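Local coordinates for aromatic amino acid aminotransferase I (Candida albicans WO-1, PDB 6HNU), which probably transfers amino groups between aromatic L-amino acids and 2-oxoglutarate, using pyridoxal 5'-phosphate as its cofactor, at residues T215-N218 and P219-S222; P248-F251 and L252-E255; S285-E289 and G290-R294; L317-R320 and Y321-H325; P404-E408 and F409-P413. One frame throughout, in Å; residues are numbered along the deposited sequence.

Contact 1 of 5, residues T215-N218 and P219-S222; sequences TGQN and PTGS
Gln217 and Gly221 close a tight reversal of the backbone in which Asn218 and Pro219 are joined by a cis peptide bond and the two halves run back past each other, their end-to-end directions 152° apart. Two main-chain bonds tie the limbs: Gln217 N gives its proton to Ser222 O at 2.9 Å, and Gly221 N to Gln217 O at 2.8 Å. Inside the bend the Gln217 side chain folds at chi2 (-82°), which carries the amide oxygen across to Thr220. That oxygen has two donors there, Thr220 OG1 at 2.6 Å from Gln217 OE1 and Thr220 N at 3.0 Å from the same atom; the backbone donor comes nearly straight down the C=O, the hydroxyl from a tilt. Thr220 OG1 in turn accepts from Ser222 N at 3.2 Å, an ST turn, so a relay of bonds fixes the hydroxyl. A cis bond between Asn and Pro is familiar from class I aminotransferases, and Asn218 lines the cofactor and phenylalanine pockets, its OD1 bound by Arg463. The loop runs from strand 209-212 to helix 226-239, with Gln217, Thr220 and Ser222 against Met185 of strand 179-186 and Pro219 on strand 459-465.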
# COMPACT_ATOMS: atom_id res chain seq x y z
N THR B 215 -20.47 -10.28 -8.14
CA THR B 215 -21.48 -10.26 -7.05
C THR B 215 -21.77 -8.82 -6.61
O THR B 215 -20.87 -8.17 -6.04
CB THR B 215 -21.06 -11.13 -5.87
OG1 THR B 215 -20.60 -12.38 -6.40
CG2 THR B 215 -22.20 -11.37 -4.91
N GLY B 216 -22.98 -8.32 -6.83
CA GLY B 216 -23.30 -6.94 -6.43
C GLY B 216 -22.54 -5.95 -7.31
O GLY B 216 -21.93 -4.96 -6.78
N GLN B 217 -22.45 -6.30 -8.59
CA GLN B 217 -21.68 -5.61 -9.65
C GLN B 217 -21.86 -4.09 -9.50
O GLN B 217 -22.98 -3.65 -9.26
CB GLN B 217 -22.16 -6.06 -11.01
CG GLN B 217 -21.20 -5.85 -12.18
CD GLN B 217 -21.19 -4.46 -12.78
OE1 GLN B 217 -22.15 -3.70 -12.68
NE2 GLN B 217 -20.06 -4.12 -13.39
N ASN B 218 -20.76 -3.33 -9.57
CA ASN B 218 -20.77 -1.85 -9.49
C ASN B 218 -20.62 -1.33 -10.92
O ASN B 218 -19.55 -1.54 -11.50
CB ASN B 218 -19.64 -1.39 -8.57
CG ASN B 218 -19.54 0.11 -8.40
OD1 ASN B 218 -20.38 0.86 -8.86
ND2 ASN B 218 -18.53 0.54 -7.66
N PRO B 219 -21.59 -0.60 -11.53
CA PRO B 219 -22.77 -0.01 -10.89
C PRO B 219 -24.15 -0.68 -11.02
O PRO B 219 -25.08 -0.16 -10.46
CB PRO B 219 -22.88 1.28 -11.74
CG PRO B 219 -22.62 0.80 -13.12
CD PRO B 219 -21.48 -0.16 -12.93
N THR B 220 -24.25 -1.80 -11.73
CA THR B 220 -25.55 -2.37 -12.21
C THR B 220 -26.32 -3.00 -11.04
O THR B 220 -27.56 -3.00 -11.10
CB THR B 220 -25.37 -3.33 -13.37
OG1 THR B 220 -24.64 -4.47 -12.87
CG2 THR B 220 -24.68 -2.70 -14.55
N GLY B 221 -25.64 -3.42 -9.97
CA GLY B 221 -26.31 -4.11 -8.86
C GLY B 221 -26.71 -5.51 -9.30
O GLY B 221 -27.36 -6.23 -8.53
N SER B 222 -26.24 -5.94 -10.47
CA SER B 222 -26.47 -7.28 -11.02
C SER B 222 -25.56 -8.32 -10.31
O SER B 222 -24.51 -7.99 -9.76
CB SER B 222 -26.28 -7.27 -12.53
OG SER B 222 -24.92 -7.22 -12.88

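Contact 2 of 5, residues P248-F251 and L252-E255; sequences PYYF and LQME. With PLP (pyridoxal-5'-phosphate), chain I.
PLP O3, the phenolic oxygen of the pyridoxal ring, is held by two residues: it donates a hydrogen bond to Tyr249 OH at 2.6 Å and accepts one from Asn218 ND2. Pro248 CG lies 3.9 Å from PLP C2. On the side of the Tyr249 ring near its CD1, Leu252 CD1 approaches the ring edge close to its plane, 3.8 Å from that atom. Behind the ring the chain turns: Leu252 N donates to Tyr249 O at 2.8 Å. This turn belongs to the loop that leaves strand 242-246 of the large mixed sheet, a place where PLP-dependent aminotransferases of this class carry cofactor-binding residues. Tyr249 also touches Lys300 and the bound phenylalanine. One residue further on, Gln253 doubles back. Its amide nitrogen NE2 reaches Tyr250 O at 2.8 Å, and the acceptor lies in the amide plane. The same NE2 sits over the centre of the Tyr250 ring, 3.4 Å from CE1, with amide and ring planes 73° apart. Tyr250 CG stands anti to its own nitrogen (chi1 -172°), which swings the ring beneath the Gln253 amide. Gln253 OE1 accepts a hydrogen bond from Val280 N, and Tyr250 OH bonds to Val280 O.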
# COMPACT_ATOMS: atom_id res chain seq x y z
N PRO B 248 -15.41 -7.50 -3.47
CA PRO B 248 -15.56 -6.90 -2.14
C PRO B 248 -17.00 -7.03 -1.59
O PRO B 248 -17.20 -6.95 -0.38
CB PRO B 248 -15.16 -5.45 -2.36
CG PRO B 248 -15.58 -5.20 -3.81
CD PRO B 248 -15.35 -6.50 -4.55
N TYR B 249 -17.97 -7.30 -2.46
CA TYR B 249 -19.40 -7.30 -2.06
C TYR B 249 -19.92 -8.74 -1.93
O TYR B 249 -21.12 -8.91 -1.77
CB TYR B 249 -20.25 -6.53 -3.08
CG TYR B 249 -19.78 -5.14 -3.42
CD1 TYR B 249 -19.76 -4.13 -2.48
CD2 TYR B 249 -19.36 -4.83 -4.70
CE1 TYR B 249 -19.36 -2.84 -2.80
CE2 TYR B 249 -18.98 -3.55 -5.04
CZ TYR B 249 -18.97 -2.55 -4.09
OH TYR B 249 -18.59 -1.27 -4.39
N TYR B 250 -19.05 -9.76 -1.99
CA TYR B 250 -19.48 -11.17 -1.97
C TYR B 250 -20.37 -11.45 -0.76
O TYR B 250 -21.33 -12.17 -0.91
CB TYR B 250 -18.29 -12.13 -1.92
CG TYR B 250 -18.70 -13.57 -2.09
CD1 TYR B 250 -19.00 -14.09 -3.34
CD2 TYR B 250 -18.77 -14.42 -1.00
CE1 TYR B 250 -19.35 -15.41 -3.52
CE2 TYR B 250 -19.13 -15.75 -1.16
CZ TYR B 250 -19.44 -16.24 -2.41
OH TYR B 250 -19.79 -17.52 -2.57
N PHE B 251 -20.12 -10.85 0.39
CA PHE B 251 -20.88 -11.18 1.62
C PHE B 251 -22.00 -10.16 1.80
O PHE B 251 -22.60 -10.12 2.88
CB PHE B 251 -19.90 -11.37 2.79
CG PHE B 251 -19.20 -12.70 2.74
CD1 PHE B 251 -19.94 -13.88 2.70
CD2 PHE B 251 -17.83 -12.78 2.61
CE1 PHE B 251 -19.31 -15.10 2.58
CE2 PHE B 251 -17.20 -14.01 2.48
CZ PHE B 251 -17.94 -15.17 2.48
N LEU B 252 -22.32 -9.36 0.76
CA LEU B 252 -23.55 -8.55 0.74
C LEU B 252 -24.60 -9.29 -0.08
O LEU B 252 -25.60 -8.65 -0.47
CB LEU B 252 -23.27 -7.15 0.18
CG LEU B 252 -22.14 -6.38 0.88
CD1 LEU B 252 -22.09 -4.95 0.41
CD2 LEU B 252 -22.29 -6.43 2.39
N GLN B 253 -24.43 -10.59 -0.32
CA GLN B 253 -25.54 -11.43 -0.82
C GLN B 253 -26.74 -11.33 0.15
O GLN B 253 -26.55 -11.16 1.38
CB GLN B 253 -25.09 -12.86 -1.09
CG GLN B 253 -24.22 -12.92 -2.34
CD GLN B 253 -23.64 -14.29 -2.55
OE1 GLN B 253 -24.33 -15.23 -2.93
NE2 GLN B 253 -22.36 -14.45 -2.23
N MET B 254 -27.95 -11.43 -0.42
CA MET B 254 -29.20 -11.20 0.32
C MET B 254 -30.17 -12.32 -0.03
O MET B 254 -29.99 -13.00 -1.04
CB MET B 254 -29.81 -9.85 -0.05
CG MET B 254 -28.98 -8.68 0.43
SD MET B 254 -29.52 -7.09 -0.24
CE MET B 254 -29.16 -7.41 -1.97
N GLU B 255 -31.23 -12.41 0.78
CA GLU B 255 -32.43 -13.22 0.46
C GLU B 255 -33.01 -12.68 -0.85
O GLU B 255 -32.89 -11.46 -1.07
CB GLU B 255 -33.43 -13.16 1.62
CG GLU B 255 -32.86 -13.56 2.97
CD GLU B 255 -32.10 -14.87 3.08
OE1 GLU B 255 -32.23 -15.73 2.16
OE2 GLU B 255 -31.36 -15.03 4.09
N1 PLP I . -13.34 -2.98 -6.20
C2 PLP I . -14.59 -2.58 -6.46
C2A PLP I . -15.26 -3.10 -7.69
C3 PLP I . -15.25 -1.69 -5.63
O3 PLP I . -16.50 -1.27 -6.00
C4 PLP I . -14.59 -1.19 -4.49
C4A PLP I . -15.26 -0.23 -3.61
C5 PLP I . -13.29 -1.65 -4.20
C6 PLP I . -12.71 -2.52 -5.09
C5A PLP I . -12.50 -1.11 -3.04
O4P PLP I . -11.87 -2.18 -2.30
P PLP I . -10.87 -1.97 -1.13
O1P PLP I . -10.68 -3.39 -0.65
O2P PLP I . -11.59 -1.03 -0.11
O3P PLP I . -9.61 -1.33 -1.70

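Contact 3 of 5, residues S285-E289 and G290-R294; sequences SLDVE and GRVVR
Chi1 of Asp287, -174°, throws its carboxylate forward under the backbone nitrogens of Arg291 and Val292, while chi1 of Arg291, 65°, followed by a bend at chi3, sends the guanidinium back alongside Glu289. The Asp287 carboxylate divides its work. OD1 accepts from Arg291 N at 2.8 Å through its syn lone pair, and OD2 accepts from Val292 N at 2.9 Å, met from above the carboxylate plane. Tyr233 OH adds a bond to OD1. Val292 packs against this acid as well, CG2 lying 3.4 Å from Asp287 CG. The backbone between them is a type I beta turn from Asp287 to Gly290, closed by Gly290 N to Asp287 O at 3.2 Å; Gly290 takes the positive phi that brings the chain round. Asp287 is also the centre of an inverse gamma turn, in which Val288 N donates to Leu286 O. The result is a compact connection between helix 283-286 and strand 292-297, an inner strand of the mixed sheet, with a buried carboxylate spanning the bend. On the other flank Glu289 and Arg291 run side by side in the same direction. One oxygen, Glu289 OE1, receives both Arg291 NE and Arg291 NH1, each at 3.0 Å. It lies within the guanidinium plane at the edge, although the carboxylate and guanidinium planes are inclined 59° to each other. Arg291 NH2 goes elsewhere, to a salt bridge with Asp240 and to Phe241 O, just before strand 242-246.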
# COMPACT_ATOMS: atom_id res chain seq x y z
N SER B 285 -14.43 -21.31 -6.93
CA SER B 285 -15.09 -22.62 -6.67
C SER B 285 -15.19 -23.43 -7.97
O SER B 285 -15.14 -24.68 -7.88
CB SER B 285 -16.41 -22.51 -5.97
OG SER B 285 -17.46 -22.13 -6.85
N LEU B 286 -15.27 -22.77 -9.13
CA LEU B 286 -15.44 -23.44 -10.44
C LEU B 286 -14.08 -23.76 -11.06
O LEU B 286 -14.06 -24.36 -12.15
CB LEU B 286 -16.22 -22.51 -11.38
CG LEU B 286 -17.65 -22.20 -10.95
CD1 LEU B 286 -18.35 -21.27 -11.96
CD2 LEU B 286 -18.46 -23.48 -10.81
N ASP B 287 -12.99 -23.32 -10.45
CA ASP B 287 -11.72 -23.07 -11.16
C ASP B 287 -10.85 -24.33 -11.16
O ASP B 287 -9.75 -24.28 -10.67
CB ASP B 287 -10.96 -21.90 -10.56
CG ASP B 287 -9.72 -21.52 -11.35
OD1 ASP B 287 -9.66 -21.81 -12.59
OD2 ASP B 287 -8.80 -20.94 -10.74
N VAL B 288 -11.28 -25.38 -11.85
CA VAL B 288 -10.50 -26.64 -11.95
C VAL B 288 -9.13 -26.36 -12.58
O VAL B 288 -8.19 -27.06 -12.19
CB VAL B 288 -11.30 -27.74 -12.69
CG1 VAL B 288 -12.60 -28.03 -11.96
CG2 VAL B 288 -11.58 -27.40 -14.13
N GLU B 289 -9.00 -25.37 -13.47
CA GLU B 289 -7.75 -25.11 -14.24
C GLU B 289 -6.80 -24.14 -13.50
O GLU B 289 -5.63 -24.03 -13.93
CB GLU B 289 -8.05 -24.58 -15.64
CG GLU B 289 -8.90 -25.53 -16.47
CD GLU B 289 -8.86 -25.28 -17.97
OE1 GLU B 289 -8.36 -24.23 -18.39
OE2 GLU B 289 -9.31 -26.16 -18.72
N GLY B 290 -7.23 -23.44 -12.44
CA GLY B 290 -6.36 -22.45 -11.76
C GLY B 290 -6.16 -21.17 -12.57
O GLY B 290 -5.14 -20.52 -12.41
N ARG B 291 -7.15 -20.76 -13.38
CA ARG B 291 -7.03 -19.52 -14.19
C ARG B 291 -7.87 -18.40 -13.54
O ARG B 291 -8.16 -17.39 -14.23
CB ARG B 291 -7.42 -19.86 -15.63
CG ARG B 291 -8.88 -20.28 -15.81
CD ARG B 291 -9.28 -20.33 -17.26
NE ARG B 291 -8.45 -21.29 -17.99
CZ ARG B 291 -7.38 -20.99 -18.74
NH1 ARG B 291 -6.70 -21.96 -19.32
NH2 ARG B 291 -7.01 -19.74 -18.94
N VAL B 292 -8.31 -18.59 -12.29
CA VAL B 292 -9.06 -17.51 -11.57
C VAL B 292 -8.12 -16.88 -10.53
O VAL B 292 -7.47 -17.63 -9.78
CB VAL B 292 -10.38 -17.99 -10.95
CG1 VAL B 292 -11.13 -16.87 -10.26
CG2 VAL B 292 -11.28 -18.61 -11.99
N VAL B 293 -8.14 -15.54 -10.46
CA VAL B 293 -7.57 -14.79 -9.32
C VAL B 293 -8.72 -14.04 -8.67
O VAL B 293 -9.42 -13.30 -9.38
CB VAL B 293 -6.39 -13.90 -9.73
CG1 VAL B 293 -5.75 -13.23 -8.53
CG2 VAL B 293 -5.35 -14.69 -10.49
N ARG B 294 -8.89 -14.25 -7.38
CA ARG B 294 -9.94 -13.57 -6.58
C ARG B 294 -9.31 -12.47 -5.72
O ARG B 294 -8.28 -12.71 -5.04
CB ARG B 294 -10.70 -14.59 -5.73
CG ARG B 294 -11.75 -13.97 -4.81
CD ARG B 294 -12.40 -15.03 -3.94
NE ARG B 294 -13.58 -14.54 -3.25
CZ ARG B 294 -14.82 -14.58 -3.71
NH1 ARG B 294 -15.07 -15.02 -4.91
NH2 ARG B 294 -15.81 -14.09 -2.99

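Contact 4 of 5, residues L317-R320 and Y321-H325; sequences LLER and YVRLH
Helix 315-327 carries, on one flank, a three-residue salt-bridge network in which Glu319 meets both Arg323, one turn on, and its neighbour Arg320. The backbone bond from Arg323 N to Glu319 O, 3.1 Å, sets the spacing of that pair; Val322 N to Leu318 O, 3.0 Å, continues the helix beside it. Glu319 folds at chi2 (-86°), which turns its carboxylate toward Arg320 and Arg323. Arg320 then holds it side-on: NE reaches Glu319 OE1 at 2.8 Å and NH1 reaches Glu319 OE2 at 2.9 Å, one nitrogen to each oxygen on the syn side. OE2 takes a second donor from its anti side, Arg323 NH1 at 2.7 Å; Glu319 OE2 lies at the edge of the Arg323 guanidinium, close to its plane. Arg323 CG meanwhile rests over a face of the Arg320 guanidinium, 3.4 Å from its NH1. Elsewhere on the helix Leu318 and Tyr321 pack on Ile136 and Ile311 of the sheet, and Tyr321 OH bonds to Thr148 of helix 141-152. Arg320 NH2 bonds to Ser20 O and Arg23 O, and Arg323 NH2 pairs with Glu326. A carboxylate clasped by three donors from two arginines is probably kept ionised, and its charge probably helps hold both guanidinium groups on this flank.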
# COMPACT_ATOMS: atom_id res chain seq x y z
N LEU B 317 1.43 -18.03 -9.69
CA LEU B 317 1.04 -16.65 -10.07
C LEU B 317 1.13 -15.75 -8.83
O LEU B 317 1.66 -14.64 -8.95
CB LEU B 317 -0.36 -16.62 -10.71
CG LEU B 317 -0.56 -17.50 -11.95
CD1 LEU B 317 -1.98 -17.35 -12.51
CD2 LEU B 317 0.47 -17.23 -13.04
N LEU B 318 0.69 -16.23 -7.66
CA LEU B 318 0.73 -15.48 -6.39
C LEU B 318 2.19 -15.12 -6.07
O LEU B 318 2.40 -14.02 -5.56
CB LEU B 318 0.11 -16.28 -5.23
CG LEU B 318 -1.41 -16.38 -5.23
CD1 LEU B 318 -1.94 -16.81 -3.88
CD2 LEU B 318 -2.04 -15.11 -5.62
N GLU B 319 3.16 -15.97 -6.41
CA GLU B 319 4.59 -15.70 -6.16
C GLU B 319 5.02 -14.43 -6.90
O GLU B 319 5.79 -13.67 -6.31
CB GLU B 319 5.43 -16.94 -6.48
CG GLU B 319 6.90 -16.73 -6.17
CD GLU B 319 7.67 -16.07 -7.29
OE1 GLU B 319 7.12 -16.08 -8.43
OE2 GLU B 319 8.76 -15.48 -7.03
N ARG B 320 4.55 -14.19 -8.13
CA ARG B 320 4.85 -12.96 -8.88
C ARG B 320 4.20 -11.72 -8.21
O ARG B 320 4.83 -10.65 -8.21
CB ARG B 320 4.41 -13.09 -10.34
CG ARG B 320 5.20 -14.13 -11.12
CD ARG B 320 6.62 -13.70 -11.43
NE ARG B 320 7.60 -14.11 -10.41
CZ ARG B 320 8.89 -13.78 -10.41
NH1 ARG B 320 9.67 -14.27 -9.46
NH2 ARG B 320 9.40 -13.00 -11.35
N TYR B 321 2.99 -11.84 -7.70
CA TYR B 321 2.42 -10.76 -6.86
C TYR B 321 3.34 -10.47 -5.66
O TYR B 321 3.49 -9.31 -5.32
CB TYR B 321 1.03 -11.11 -6.33
CG TYR B 321 -0.12 -10.94 -7.29
CD1 TYR B 321 -0.48 -11.97 -8.16
CD2 TYR B 321 -0.94 -9.84 -7.21
CE1 TYR B 321 -1.61 -11.87 -8.97
CE2 TYR B 321 -2.06 -9.71 -8.03
CZ TYR B 321 -2.40 -10.73 -8.90
OH TYR B 321 -3.53 -10.65 -9.68
N VAL B 322 3.87 -11.50 -4.98
CA VAL B 322 4.72 -11.28 -3.77
C VAL B 322 5.98 -10.50 -4.18
O VAL B 322 6.30 -9.49 -3.54
CB VAL B 322 5.04 -12.62 -3.08
CG1 VAL B 322 6.05 -12.39 -1.97
CG2 VAL B 322 3.77 -13.29 -2.55
N ARG B 323 6.63 -10.86 -5.28
CA ARG B 323 7.81 -10.11 -5.80
C ARG B 323 7.43 -8.64 -6.00
O ARG B 323 8.19 -7.75 -5.60
CB ARG B 323 8.28 -10.74 -7.11
CG ARG B 323 8.74 -12.18 -6.93
CD ARG B 323 10.02 -12.29 -6.11
NE ARG B 323 9.86 -12.39 -4.66
CZ ARG B 323 9.56 -13.49 -3.97
NH1 ARG B 323 9.31 -14.64 -4.56
NH2 ARG B 323 9.50 -13.42 -2.64
N LEU B 324 6.28 -8.37 -6.61
CA LEU B 324 5.85 -6.98 -6.84
C LEU B 324 5.57 -6.31 -5.50
O LEU B 324 6.09 -5.18 -5.29
CB LEU B 324 4.61 -6.95 -7.73
CG LEU B 324 3.96 -5.59 -7.91
CD1 LEU B 324 4.92 -4.56 -8.49
CD2 LEU B 324 2.74 -5.73 -8.82
N HIS B 325 4.85 -6.97 -4.61
CA HIS B 325 4.52 -6.41 -3.27
C HIS B 325 5.80 -5.99 -2.51
O HIS B 325 5.77 -4.94 -1.88
CB HIS B 325 3.69 -7.38 -2.47
CG HIS B 325 2.24 -7.39 -2.83
ND1 HIS B 325 1.41 -8.33 -2.30
CD2 HIS B 325 1.47 -6.56 -3.56
CE1 HIS B 325 0.17 -8.09 -2.71
NE2 HIS B 325 0.18 -7.04 -3.48

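Contact 5 of 5, residues P404-E408 and F409-P413; sequences PKYKE and FLEDP
Phe409 comes first, and its nitrogen donates to Lys405 O at 2.7 Å. A chi1 of -70° sets its ring with one face toward Lys405, whose CB stands 3.8 Å from the Phe409 ring centroid and over the face, a CH-pi contact; Lys405 CD lies above the plane beyond the rim, 3.9 Å from Phe409 CZ. His403 meets the Phe409 ring too, and Lys415 and Val416 of helix 413-426 touch it. Leu410 follows with a positive phi, its nitrogen donating to Lys407 O at 2.9 Å, which closes a type I beta turn. Glu411 N then donates to Tyr406 O at 2.7 Å. The pair of bonds, the outer one from Glu411 N to Tyr406 O and the inner one from Leu410 N to Lys407 O, with positive phi at Leu410, is the pattern of a Schellman motif, here ending a short run of helical backbone at Tyr406 to Glu408. Glu411 CA stands over the centre of one face of the Tyr406 ring, 3.5 Å from its centroid, a second CH-pi contact, while Glu411 CG reaches Tyr406 CE2 at 3.4 Å. The two side chains cross at about a right angle. Asp412, at the N-cap position, turns its OD1 to Leu414 N and so caps the start of helix 413-426. Pro413 opens that helix, its CD 4.4 Å from Tyr406 CE1, and touches Ala400.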
# COMPACT_ATOMS: atom_id res chain seq x y z
N PRO B 404 -40.38 13.83 -23.35
CA PRO B 404 -41.08 14.68 -24.31
C PRO B 404 -40.17 15.64 -25.10
O PRO B 404 -40.66 16.24 -26.06
CB PRO B 404 -42.10 15.45 -23.45
CG PRO B 404 -41.58 15.34 -22.04
CD PRO B 404 -40.81 14.04 -21.97
N LYS B 405 -38.89 15.77 -24.71
CA LYS B 405 -37.93 16.63 -25.43
C LYS B 405 -36.95 15.76 -26.22
O LYS B 405 -35.91 16.29 -26.63
CB LYS B 405 -37.18 17.53 -24.46
CG LYS B 405 -38.07 18.40 -23.58
CD LYS B 405 -37.27 19.42 -22.81
CE LYS B 405 -38.10 20.29 -21.89
NZ LYS B 405 -37.21 21.03 -20.98
N TYR B 406 -37.25 14.48 -26.44
CA TYR B 406 -36.23 13.58 -27.02
C TYR B 406 -35.80 14.07 -28.43
O TYR B 406 -34.61 14.00 -28.78
CB TYR B 406 -36.72 12.14 -27.08
CG TYR B 406 -35.70 11.11 -27.48
CD1 TYR B 406 -34.60 10.82 -26.69
CD2 TYR B 406 -35.90 10.33 -28.63
CE1 TYR B 406 -33.71 9.82 -27.04
CE2 TYR B 406 -35.01 9.35 -29.00
CZ TYR B 406 -33.90 9.10 -28.21
OH TYR B 406 -33.03 8.11 -28.57
N LYS B 407 -36.74 14.54 -29.24
CA LYS B 407 -36.38 15.06 -30.59
C LYS B 407 -35.57 16.34 -30.38
O LYS B 407 -34.60 16.51 -31.09
CB LYS B 407 -37.61 15.27 -31.48
CG LYS B 407 -38.18 14.00 -32.12
CD LYS B 407 -39.27 14.28 -33.14
CE LYS B 407 -38.73 14.76 -34.48
NZ LYS B 407 -39.68 15.68 -35.16
N GLU B 408 -35.98 17.18 -29.44
CA GLU B 408 -35.35 18.50 -29.18
C GLU B 408 -33.95 18.27 -28.62
O GLU B 408 -33.05 19.11 -28.88
CB GLU B 408 -36.22 19.32 -28.26
CG GLU B 408 -37.52 19.72 -28.92
CD GLU B 408 -38.62 18.68 -28.86
OE1 GLU B 408 -38.32 17.51 -28.44
OE2 GLU B 408 -39.77 19.03 -29.24
N PHE B 409 -33.75 17.13 -27.96
CA PHE B 409 -32.43 16.67 -27.46
C PHE B 409 -31.66 15.88 -28.53
O PHE B 409 -30.75 15.12 -28.16
CB PHE B 409 -32.62 15.75 -26.24
CG PHE B 409 -33.09 16.41 -24.97
CD1 PHE B 409 -32.96 17.77 -24.75
CD2 PHE B 409 -33.62 15.63 -23.95
CE1 PHE B 409 -33.37 18.34 -23.56
CE2 PHE B 409 -34.03 16.20 -22.74
CZ PHE B 409 -33.88 17.55 -22.54
N LEU B 410 -32.04 15.99 -29.81
CA LEU B 410 -31.35 15.31 -30.94
C LEU B 410 -31.27 13.80 -30.70
O LEU B 410 -30.29 13.18 -31.13
CB LEU B 410 -29.95 15.92 -31.10
CG LEU B 410 -29.86 17.42 -30.84
CD1 LEU B 410 -28.43 17.91 -31.00
CD2 LEU B 410 -30.80 18.19 -31.76
N GLU B 411 -32.31 13.25 -30.08
CA GLU B 411 -32.46 11.80 -29.80
C GLU B 411 -31.21 11.32 -29.05
O GLU B 411 -30.69 10.21 -29.33
CB GLU B 411 -32.72 11.07 -31.12
CG GLU B 411 -34.12 11.35 -31.62
CD GLU B 411 -34.14 11.72 -33.08
OE1 GLU B 411 -33.66 10.91 -33.89
OE2 GLU B 411 -34.59 12.85 -33.39
N ASP B 412 -30.72 12.14 -28.12
CA ASP B 412 -29.49 11.83 -27.36
C ASP B 412 -29.92 11.40 -25.97
O ASP B 412 -30.37 12.19 -25.16
CB ASP B 412 -28.53 13.02 -27.36
CG ASP B 412 -27.21 12.78 -26.65
OD1 ASP B 412 -27.00 11.65 -26.11
OD2 ASP B 412 -26.41 13.72 -26.62
N PRO B 413 -29.84 10.09 -25.65
CA PRO B 413 -30.28 9.62 -24.34
C PRO B 413 -29.52 10.29 -23.18
O PRO B 413 -30.09 10.43 -22.12
CB PRO B 413 -30.07 8.10 -24.40
CG PRO B 413 -29.40 7.77 -25.71
CD PRO B 413 -29.37 9.03 -26.55
O HOH W 1 -34.18 15.87 -33.39

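Overall arrangement
Along the chain the five contacts come in series; contacts 1, 2, 3 and 5 shape loops or turns, contact 4 lies inside a helix, and none nests within or crosses another. Contact 1 bends the loop between strand 209-212 and helix 226-239, and contact 2 the loop leaving strand 242-246. They touch, Gly216 O lying 3.3 Å from Tyr249 CD2, and together flank the cofactor. Contact 3 leads from helix 283-286 into strand 292-297, where Arg294 meets the Tyr250 ring of contact 2 in a cation-pi interaction. Contact 4 follows in helix 315-327 and reaches contact 3 through Tyr321. Contact 5 stands apart at the surface, about 51 Å from contact 4 between centres, before helix 413-426.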